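Side-chain contacts in De novo designed switch protein caging a hemagglutinin binder (sCageHA267_1S) (Synthetic construct, PDB 7CBC), which acts as a designed six-helix switch that cages a hemagglutinin-binding domain, probably to serve as the sensing part of a modular biosensor: residues 15-18 with 19-22; 75-78 with 79-82; 207-210 with 211-214; 214-217 with 218-222. All coordinates share one frame; numbering follows the deposited sequence.

The four contacts are local, each made within one helix of the six-helical bundle, and none closes a loop. From the N terminus, contact 1 lies on helix 3-46 and contact 2 on helix 50-93, the next helix in the chain. Contacts 3 and 4 both lie on helix 195-239 and share N214. The four run in series, with no nesting or crossing. Contact 1 is the hub. L18 packs on S82 of contact 2, and N19 ND2 probably donates a hydrogen bond to N214 OD1, 3.2 Å away, in contacts 3 and 4. Contact 2 touches neither contact 3 nor contact 4; its centre is about 19 Å from that of contact 3.

Contact 1 of 4, residues 15-18 with 19-22; sequences LQRL and NIRL
The guanidinium of R21 has R17 CG over the centre of one face, 3.9 Å above its plane. The guanidinium of R17 takes I20 CD1 over one face, offset toward the rim. I20 adds its other branch too, with CG2 3.7 Å from R17 NH1. R17 reaches I20 because its chain bends twice beyond CG, at chi2 (47°) and chi3 (64°). R21 runs extended from CG to NE and crosses R17 at about a right angle. The two guanidinium planes are 51° apart, and the NE atoms of R17 and R21 stay 5.4 Å from each other. Outside the contact, R17 NE donates to A299 O. On the buried side, L18 CD2 lies 3.5 Å from N19 OD1. The N19 amide is held between helices: OD1 accepts from Q112 NE2 and ND2 donates to N214 OD1. Four backbone bonds, from I20 N to Q16 O and its equivalents, keep the helix regular. The chemistry is thus split between two sides. Arginine planes lie against aliphatic carbon on one, where the spacing probably limits repulsion of like charges. On the other, a buried asparagine spends both ends of its amide on neighbouring helices of the bundle.

Contact 2 of 4, residues 75-78 with 79-82; sequences IDDA and AKES
S82 OG donates to A78 O at 2.8 Å, the carbonyl that also accepts the backbone N-H of S82. A78 O is therefore gripped by two donors from one residue. They come from opposite faces of the carbonyl plane, and OG stands above that plane, 35° out of it. The torsion explains the reach: with OG anti to the carbonyl carbon of S82 (chi1 -73°), it sits beside the backbone N, on the side facing the preceding turn, where A78 O lies. A serine hydroxyl bonded back to the carbonyl four residues earlier is a familiar way to satisfy a buried hydroxyl in a helix. The hydroxyl also accepts, from Q112 NE2. With an alanine here, Q112 NE2 would probably lose this acceptor, and A78 O would keep the backbone N-H as its donor within this turn. The carbonyls of I75, D76 and D77 are each met by a backbone N-H four residues on, that of E81 reaching D77 O at 3.1 Å. On the outer side, D76 and K80 form a long salt bridge, with OD2 3.9 Å from NZ. The lysine chain bends at chi3 and chi4, and its CD comes slightly nearer, 3.7 Å from D76 OD2. The side chains cross at an angle, and the pairing is probably a modest one. D77 turns instead to K73, whose NZ makes a salt bridge with D77 OD1. The turn belongs to helix 50-93, where A78, E81 and S82 pack on L18 and I75 on L22 of helix 3-46, while A79 and S82 meet L116 of helix 99-142.

Contact 3 of 4, residues 207-210 with 211-214; sequences HAQL and QRLN
Q209 and R212 pack at a slant to each other: R212 NH1 lies 3.3 Å from Q209 CG. The arginine bends at chi3 (-72°), which lays its guanidinium back over the preceding turn. A208 O sits over one face of that group, offset toward the rim. The Q209 amide and the guanidinium are 33° apart. H207 makes a looser contact, its NE2 4.3 Å from Q211 CB. Among the backbone bonds, Q211 N to H207 O is short at 2.8 Å and N214 N to L210 O is straight. L213 N to Q209 O is weak. The polar side chains form a hydrogen-bonded amide network. N214 ND2 donates to Q211 OE1 at 3.0 Å, nearly in the asparagine's amide plane. Q211 NE2 then donates to N115 OD1 and S178 OG. A leucine in place of N214 would probably break this network, leaving Q211 OE1 without this donor and N19 ND2 without its acceptor. Such buried amide networks are used in designed bundles to specify helix pairing. Around helix 195-239, L210 and L213 pack on Q16 of helix 3-46 and on helix 274-284, H207 and Q211 on T111 of helix 99-142, and A208 on I182 of helix 146-190.

Contact 4 of 4, residues 214-217 with 218-222; sequences NLEL and LRELL
E216 has CG anti to the backbone N and bends at chi2 (70°), which brings OE1 over to R219. The R219 chain has CG anti to the carbonyl carbon and runs extended from CG to NE, back toward the glutamate. The result is an i to i+3 salt bridge on helix 195-239 of the six-helical bundle. E216 OE1 is 3.2 Å from R219 NH1, but the N-H points poorly, at 124°, and the bond is weak. The carboxylate and guanidinium planes are 30° apart. E216 OE2 has a stronger partner in R223 NH2. One turn on, E220 brings a like charge: its OE2 is 3.6 Å from E216 OE2, with the carboxylate planes nearly perpendicular. The two arginines probably offset this repulsion, and E220 OE1 accepts from G270 N. The apolar side is plainer. L217 packs on N19 and I20 of helix 3-46, and L218 on A118 of helix 99-142 and I171 of helix 146-190. The backbone bonds continue, R219 N to L215 O and E220 N to E216 O. Within the turn, L215 CD2 comes to 4.4 Å from L218 CD1.

Contact 1 of 4, residues 15-18 with 19-22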
loop_
_atom_site.group_PDB
_atom_site.type_symbol
_atom_site.label_atom_id
_atom_site.label_comp_id
_atom_site.label_asym_id
_atom_site.label_seq_id
_atom_site.Cartn_x
_atom_site.Cartn_y
_atom_site.Cartn_z
ATOM N N LEU A 15 9.038 11.542 -1.052
ATOM C CA LEU A 15 8.726 10.241 -1.623
ATOM C C LEU A 15 7.887 9.405 -0.673
ATOM O O LEU A 15 7.025 8.629 -1.121
ATOM C CB LEU A 15 10.013 9.513 -1.986
ATOM C CG LEU A 15 10.729 10.066 -3.223
ATOM C CD1 LEU A 15 11.854 9.137 -3.568
ATOM C CD2 LEU A 15 9.787 10.223 -4.412
ATOM N N GLN A 16 8.109 9.547 0.639
ATOM C CA GLN A 16 7.278 8.807 1.578
ATOM C C GLN A 16 5.841 9.317 1.556
ATOM O O GLN A 16 4.899 8.517 1.548
ATOM C CB GLN A 16 7.858 8.870 2.986
ATOM C CG GLN A 16 6.974 8.167 4.000
ATOM C CD GLN A 16 7.691 7.805 5.283
ATOM O OE1 GLN A 16 7.691 8.575 6.245
ATOM N NE2 GLN A 16 8.289 6.615 5.315
ATOM N N ARG A 17 5.649 10.637 1.521
ATOM C CA ARG A 17 4.295 11.178 1.411
ATOM C C ARG A 17 3.588 10.614 0.187
ATOM O O ARG A 17 2.434 10.165 0.261
ATOM C CB ARG A 17 4.346 12.707 1.345
ATOM C CG ARG A 17 2.974 13.401 1.310
ATOM C CD ARG A 17 2.009 12.844 2.359
ATOM N NE ARG A 17 2.436 13.070 3.739
ATOM C CZ ARG A 17 1.783 12.608 4.802
ATOM N NH1 ARG A 17 0.668 11.908 4.633
ATOM N NH2 ARG A 17 2.239 12.843 6.028
ATOM N N LEU A 18 4.279 10.628 -0.949
ATOM C CA LEU A 18 3.735 10.072 -2.175
ATOM C C LEU A 18 3.251 8.643 -1.968
ATOM O O LEU A 18 2.147 8.280 -2.390
ATOM C CB LEU A 18 4.805 10.121 -3.257
ATOM C CG LEU A 18 4.372 9.533 -4.594
ATOM C CD1 LEU A 18 4.857 10.495 -5.657
ATOM C CD2 LEU A 18 4.955 8.139 -4.820
ATOM N N ASN A 19 4.080 7.816 -1.323
ATOM C CA ASN A 19 3.734 6.424 -1.082
ATOM C C ASN A 19 2.545 6.305 -0.151
ATOM O O ASN A 19 1.647 5.490 -0.394
ATOM C CB ASN A 19 4.941 5.686 -0.517
ATOM C CG ASN A 19 6.061 5.583 -1.517
ATOM O OD1 ASN A 19 5.816 5.479 -2.729
ATOM N ND2 ASN A 19 7.302 5.596 -1.029
ATOM N N ILE A 20 2.499 7.135 0.892
ATOM C CA ILE A 20 1.332 7.167 1.772
ATOM C C ILE A 20 0.066 7.456 0.973
ATOM O O ILE A 20 -0.963 6.779 1.126
ATOM C CB ILE A 20 1.528 8.203 2.889
ATOM C CG1 ILE A 20 2.632 7.745 3.843
ATOM C CG2 ILE A 20 0.199 8.430 3.625
ATOM C CD1 ILE A 20 3.064 8.807 4.781
ATOM N N ARG A 21 0.111 8.485 0.125
ATOM C CA ARG A 21 -1.072 8.835 -0.658
ATOM C C ARG A 21 -1.484 7.700 -1.591
ATOM O O ARG A 21 -2.677 7.432 -1.764
ATOM C CB ARG A 21 -0.810 10.106 -1.453
ATOM C CG ARG A 21 -1.011 11.371 -0.650
ATOM C CD ARG A 21 -0.459 12.566 -1.405
ATOM N NE ARG A 21 -0.587 13.794 -0.628
ATOM C CZ ARG A 21 0.100 14.905 -0.866
ATOM N NH1 ARG A 21 0.972 14.941 -1.863
ATOM N NH2 ARG A 21 -0.082 15.977 -0.106
ATOM N N LEU A 22 -0.507 7.051 -2.223
ATOM C CA LEU A 22 -0.775 5.922 -3.100
ATOM C C LEU A 22 -1.401 4.759 -2.336
ATOM O O LEU A 22 -2.363 4.129 -2.817
ATOM C CB LEU A 22 0.531 5.496 -3.780
ATOM C CG LEU A 22 0.537 4.222 -4.620
ATOM C CD1 LEU A 22 -0.540 4.314 -5.684
ATOM C CD2 LEU A 22 1.911 3.995 -5.248
#

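Contact 2 of 4, residues 75-78 with 79-82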
loop_
_atom_site.group_PDB
_atom_site.type_symbol
_atom_site.label_atom_id
_atom_site.label_comp_id
_atom_site.label_asym_id
_atom_site.label_seq_id
_atom_site.Cartn_x
_atom_site.Cartn_y
_atom_site.Cartn_z
ATOM N N ILE A 75 -1.013 4.613 -9.716
ATOM C CA ILE A 75 0.351 4.094 -9.599
ATOM C C ILE A 75 1.268 4.782 -10.603
ATOM O O ILE A 75 2.392 5.180 -10.276
ATOM C CB ILE A 75 0.369 2.567 -9.787
ATOM C CG1 ILE A 75 -0.315 1.869 -8.614
ATOM C CG2 ILE A 75 1.797 2.058 -9.902
ATOM C CD1 ILE A 75 -0.205 0.369 -8.669
ATOM N N ASP A 76 0.811 4.897 -11.849
ATOM C CA ASP A 76 1.598 5.541 -12.893
ATOM C C ASP A 76 1.717 7.031 -12.646
ATOM O O ASP A 76 2.741 7.633 -12.978
ATOM C CB ASP A 76 0.958 5.274 -14.258
ATOM C CG ASP A 76 1.600 6.081 -15.376
ATOM O OD1 ASP A 76 2.710 5.696 -15.822
ATOM O OD2 ASP A 76 0.990 7.094 -15.807
ATOM N N ASP A 77 0.680 7.644 -12.076
ATOM C CA ASP A 77 0.797 9.029 -11.655
ATOM C C ASP A 77 1.842 9.179 -10.556
ATOM O O ASP A 77 2.593 10.157 -10.535
ATOM C CB ASP A 77 -0.557 9.545 -11.182
ATOM C CG ASP A 77 -1.439 9.990 -12.323
ATOM O OD1 ASP A 77 -1.056 9.769 -13.494
ATOM O OD2 ASP A 77 -2.519 10.552 -12.044
ATOM N N ALA A 78 1.897 8.214 -9.632
ATOM C CA ALA A 78 2.897 8.224 -8.574
ATOM C C ALA A 78 4.297 7.981 -9.118
ATOM O O ALA A 78 5.269 8.538 -8.590
ATOM C CB ALA A 78 2.550 7.172 -7.516
ATOM N N ALA A 79 4.430 7.149 -10.158
ATOM C CA ALA A 79 5.736 6.987 -10.793
ATOM C C ALA A 79 6.238 8.299 -11.397
ATOM O O ALA A 79 7.412 8.657 -11.230
ATOM C CB ALA A 79 5.673 5.899 -11.855
ATOM N N LYS A 80 5.364 9.036 -12.095
ATOM C CA LYS A 80 5.799 10.276 -12.740
ATOM C C LYS A 80 6.196 11.322 -11.709
ATOM O O LYS A 80 7.185 12.049 -11.895
ATOM C CB LYS A 80 4.692 10.821 -13.644
ATOM C CG LYS A 80 4.405 9.985 -14.897
ATOM C CD LYS A 80 2.957 10.171 -15.365
ATOM C CE LYS A 80 2.883 10.503 -16.846
ATOM N NZ LYS A 80 3.552 9.444 -17.646
ATOM N N GLU A 81 5.434 11.423 -10.618
ATOM C CA GLU A 81 5.802 12.357 -9.563
ATOM C C GLU A 81 7.029 11.879 -8.801
ATOM O O GLU A 81 7.801 12.706 -8.299
ATOM C CB GLU A 81 4.629 12.576 -8.609
ATOM C CG GLU A 81 4.924 13.618 -7.540
ATOM C CD GLU A 81 3.747 13.888 -6.644
ATOM O OE1 GLU A 81 2.765 13.130 -6.712
ATOM O OE2 GLU A 81 3.800 14.865 -5.874
ATOM N N SER A 82 7.229 10.561 -8.701
ATOM C CA SER A 82 8.458 10.048 -8.101
ATOM C C SER A 82 9.671 10.511 -8.897
ATOM O O SER A 82 10.695 10.901 -8.323
ATOM C CB SER A 82 8.421 8.514 -8.025
ATOM O OG SER A 82 7.529 8.031 -7.010
#

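Contact 3 of 4, residues 207-210 with 211-214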
loop_
_atom_site.group_PDB
_atom_site.type_symbol
_atom_site.label_atom_id
_atom_site.label_comp_id
_atom_site.label_asym_id
_atom_site.label_seq_id
_atom_site.Cartn_x
_atom_site.Cartn_y
_atom_site.Cartn_z
ATOM N N HIS A 207 17.216 6.859 5.993
ATOM C CA HIS A 207 16.559 6.237 4.851
ATOM C C HIS A 207 15.939 4.904 5.236
ATOM O O HIS A 207 14.802 4.607 4.856
ATOM C CB HIS A 207 17.551 6.059 3.707
ATOM C CG HIS A 207 17.124 5.042 2.700
ATOM N ND1 HIS A 207 16.219 5.320 1.696
ATOM C CD2 HIS A 207 17.462 3.738 2.553
ATOM C CE1 HIS A 207 16.030 4.235 0.965
ATOM N NE2 HIS A 207 16.772 3.261 1.465
ATOM N N ALA A 208 16.682 4.071 5.974
ATOM C CA ALA A 208 16.173 2.749 6.324
ATOM C C ALA A 208 14.923 2.848 7.185
ATOM O O ALA A 208 13.998 2.033 7.053
ATOM C CB ALA A 208 17.244 1.934 7.042
ATOM N N GLN A 209 14.881 3.840 8.074
ATOM C CA GLN A 209 13.695 4.049 8.892
ATOM C C GLN A 209 12.486 4.415 8.030
ATOM O O GLN A 209 11.387 3.868 8.210
ATOM C CB GLN A 209 13.999 5.132 9.924
ATOM C CG GLN A 209 13.192 5.057 11.187
ATOM C CD GLN A 209 13.671 6.056 12.225
ATOM O OE1 GLN A 209 14.759 6.628 12.107
ATOM N NE2 GLN A 209 12.848 6.286 13.240
ATOM N N LEU A 210 12.670 5.327 7.070
ATOM C CA LEU A 210 11.558 5.716 6.204
ATOM C C LEU A 210 11.128 4.569 5.298
ATOM O O LEU A 210 9.925 4.333 5.112
ATOM C CB LEU A 210 11.951 6.932 5.375
ATOM C CG LEU A 210 12.261 8.164 6.214
ATOM C CD1 LEU A 210 13.030 9.172 5.400
ATOM C CD2 LEU A 210 10.970 8.770 6.738
ATOM N N GLN A 211 12.092 3.829 4.740
ATOM C CA GLN A 211 11.742 2.686 3.906
ATOM C C GLN A 211 10.962 1.639 4.686
ATOM O O GLN A 211 10.139 0.906 4.110
ATOM C CB GLN A 211 13.007 2.090 3.300
ATOM C CG GLN A 211 12.786 0.932 2.352
ATOM C CD GLN A 211 11.735 1.193 1.260
ATOM O OE1 GLN A 211 11.247 2.319 1.067
ATOM N NE2 GLN A 211 11.424 0.146 0.506
ATOM N N ARG A 212 11.199 1.557 5.995
ATOM C CA ARG A 212 10.442 0.640 6.843
ATOM C C ARG A 212 8.956 0.977 6.822
ATOM O O ARG A 212 8.106 0.077 6.785
ATOM C CB ARG A 212 10.996 0.701 8.274
ATOM C CG ARG A 212 10.927 -0.579 9.097
ATOM C CD ARG A 212 11.562 -0.360 10.493
ATOM N NE ARG A 212 13.022 -0.237 10.429
ATOM C CZ ARG A 212 13.731 0.785 10.905
ATOM N NH1 ARG A 212 13.129 1.804 11.516
ATOM N NH2 ARG A 212 15.053 0.779 10.778
ATOM N N LEU A 213 8.622 2.270 6.839
ATOM C CA LEU A 213 7.221 2.676 6.795
ATOM C C LEU A 213 6.633 2.474 5.405
ATOM O O LEU A 213 5.479 2.059 5.278
ATOM C CB LEU A 213 7.066 4.135 7.241
ATOM C CG LEU A 213 5.642 4.689 7.477
ATOM C CD1 LEU A 213 5.657 5.844 8.456
ATOM C CD2 LEU A 213 4.977 5.153 6.182
ATOM N N ASN A 214 7.396 2.787 4.354
ATOM C CA ASN A 214 6.940 2.496 2.997
ATOM C C ASN A 214 6.583 1.021 2.841
ATOM O O ASN A 214 5.596 0.678 2.185
ATOM C CB ASN A 214 8.023 2.867 1.976
ATOM C CG ASN A 214 8.341 4.364 1.941
ATOM O OD1 ASN A 214 7.456 5.202 2.097
ATOM N ND2 ASN A 214 9.629 4.702 1.725
#

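Contact 4 of 4, residues 214-217 with 218-222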
loop_
_atom_site.group_PDB
_atom_site.type_symbol
_atom_site.label_atom_id
_atom_site.label_comp_id
_atom_site.label_asym_id
_atom_site.label_seq_id
_atom_site.Cartn_x
_atom_site.Cartn_y
_atom_site.Cartn_z
ATOM N N ASN A 214 7.396 2.787 4.354
ATOM C CA ASN A 214 6.940 2.496 2.997
ATOM C C ASN A 214 6.583 1.021 2.841
ATOM O O ASN A 214 5.596 0.678 2.185
ATOM C CB ASN A 214 8.023 2.867 1.976
ATOM C CG ASN A 214 8.341 4.364 1.941
ATOM O OD1 ASN A 214 7.456 5.202 2.097
ATOM N ND2 ASN A 214 9.629 4.702 1.725
ATOM N N LEU A 215 7.399 0.127 3.405
ATOM C CA LEU A 215 7.129 -1.298 3.258
ATOM C C LEU A 215 5.957 -1.731 4.129
ATOM O O LEU A 215 5.172 -2.594 3.722
ATOM C CB LEU A 215 8.388 -2.112 3.590
ATOM C CG LEU A 215 9.518 -2.020 2.557
ATOM C CD1 LEU A 215 10.772 -2.801 3.009
ATOM C CD2 LEU A 215 9.057 -2.463 1.150
ATOM N N GLU A 216 5.796 -1.125 5.308
ATOM C CA GLU A 216 4.655 -1.474 6.152
ATOM C C GLU A 216 3.334 -1.037 5.514
ATOM O O GLU A 216 2.310 -1.712 5.685
ATOM C CB GLU A 216 4.831 -0.861 7.539
ATOM C CG GLU A 216 3.755 -1.227 8.549
ATOM C CD GLU A 216 3.806 -2.681 8.980
ATOM O OE1 GLU A 216 4.833 -3.341 8.721
ATOM O OE2 GLU A 216 2.803 -3.163 9.569
ATOM N N LEU A 217 3.339 0.073 4.768
ATOM C CA LEU A 217 2.182 0.424 3.946
ATOM C C LEU A 217 1.701 -0.774 3.135
ATOM O O LEU A 217 0.517 -1.111 3.149
ATOM C CB LEU A 217 2.536 1.587 3.016
ATOM C CG LEU A 217 2.753 2.957 3.665
ATOM C CD1 LEU A 217 3.048 3.971 2.603
ATOM C CD2 LEU A 217 1.488 3.355 4.424
ATOM N N LEU A 218 2.623 -1.450 2.446
ATOM C CA LEU A 218 2.240 -2.550 1.572
ATOM C C LEU A 218 1.801 -3.763 2.372
ATOM O O LEU A 218 0.884 -4.482 1.959
ATOM C CB LEU A 218 3.397 -2.920 0.652
ATOM C CG LEU A 218 3.820 -1.787 -0.277
ATOM C CD1 LEU A 218 5.205 -2.042 -0.834
ATOM C CD2 LEU A 218 2.820 -1.601 -1.399
ATOM N N ARG A 219 2.459 -4.025 3.501
ATOM C CA ARG A 219 2.025 -5.119 4.357
ATOM C C ARG A 219 0.622 -4.876 4.884
ATOM O O ARG A 219 -0.216 -5.785 4.865
ATOM C CB ARG A 219 3.001 -5.317 5.515
ATOM C CG ARG A 219 4.331 -5.958 5.115
ATOM C CD ARG A 219 5.058 -6.482 6.350
ATOM N NE ARG A 219 6.496 -6.567 6.147
ATOM C CZ ARG A 219 7.310 -5.520 6.212
ATOM N NH1 ARG A 219 6.822 -4.314 6.463
ATOM N NH2 ARG A 219 8.605 -5.678 6.007
ATOM N N GLU A 220 0.342 -3.656 5.350
ATOM C CA GLU A 220 -0.992 -3.337 5.850
ATOM C C GLU A 220 -2.050 -3.536 4.773
ATOM O O GLU A 220 -3.149 -4.033 5.052
ATOM C CB GLU A 220 -1.027 -1.908 6.393
ATOM C CG GLU A 220 -0.777 -1.815 7.898
ATOM C CD GLU A 220 -0.184 -0.482 8.340
ATOM O OE1 GLU A 220 -0.321 0.517 7.597
ATOM O OE2 GLU A 220 0.421 -0.428 9.445
ATOM N N LEU A 221 -1.738 -3.161 3.537
ATOM C CA LEU A 221 -2.667 -3.390 2.442
ATOM C C LEU A 221 -2.864 -4.879 2.194
ATOM O O LEU A 221 -3.987 -5.332 1.963
ATOM C CB LEU A 221 -2.153 -2.702 1.185
ATOM C CG LEU A 221 -2.237 -1.174 1.165
ATOM C CD1 LEU A 221 -1.400 -0.660 0.039
ATOM C CD2 LEU A 221 -3.681 -0.733 0.985
ATOM N N LEU A 222 -1.782 -5.658 2.228
ATOM C CA LEU A 222 -1.905 -7.080 1.928
ATOM C C LEU A 222 -2.655 -7.819 3.029
ATOM O O LEU A 222 -3.447 -8.726 2.745
ATOM C CB LEU A 222 -0.530 -7.708 1.714
ATOM C CG LEU A 222 -0.662 -9.201 1.404
ATOM C CD1 LEU A 222 -1.592 -9.398 0.234
ATOM C CD2 LEU A 222 0.665 -9.828 1.102
#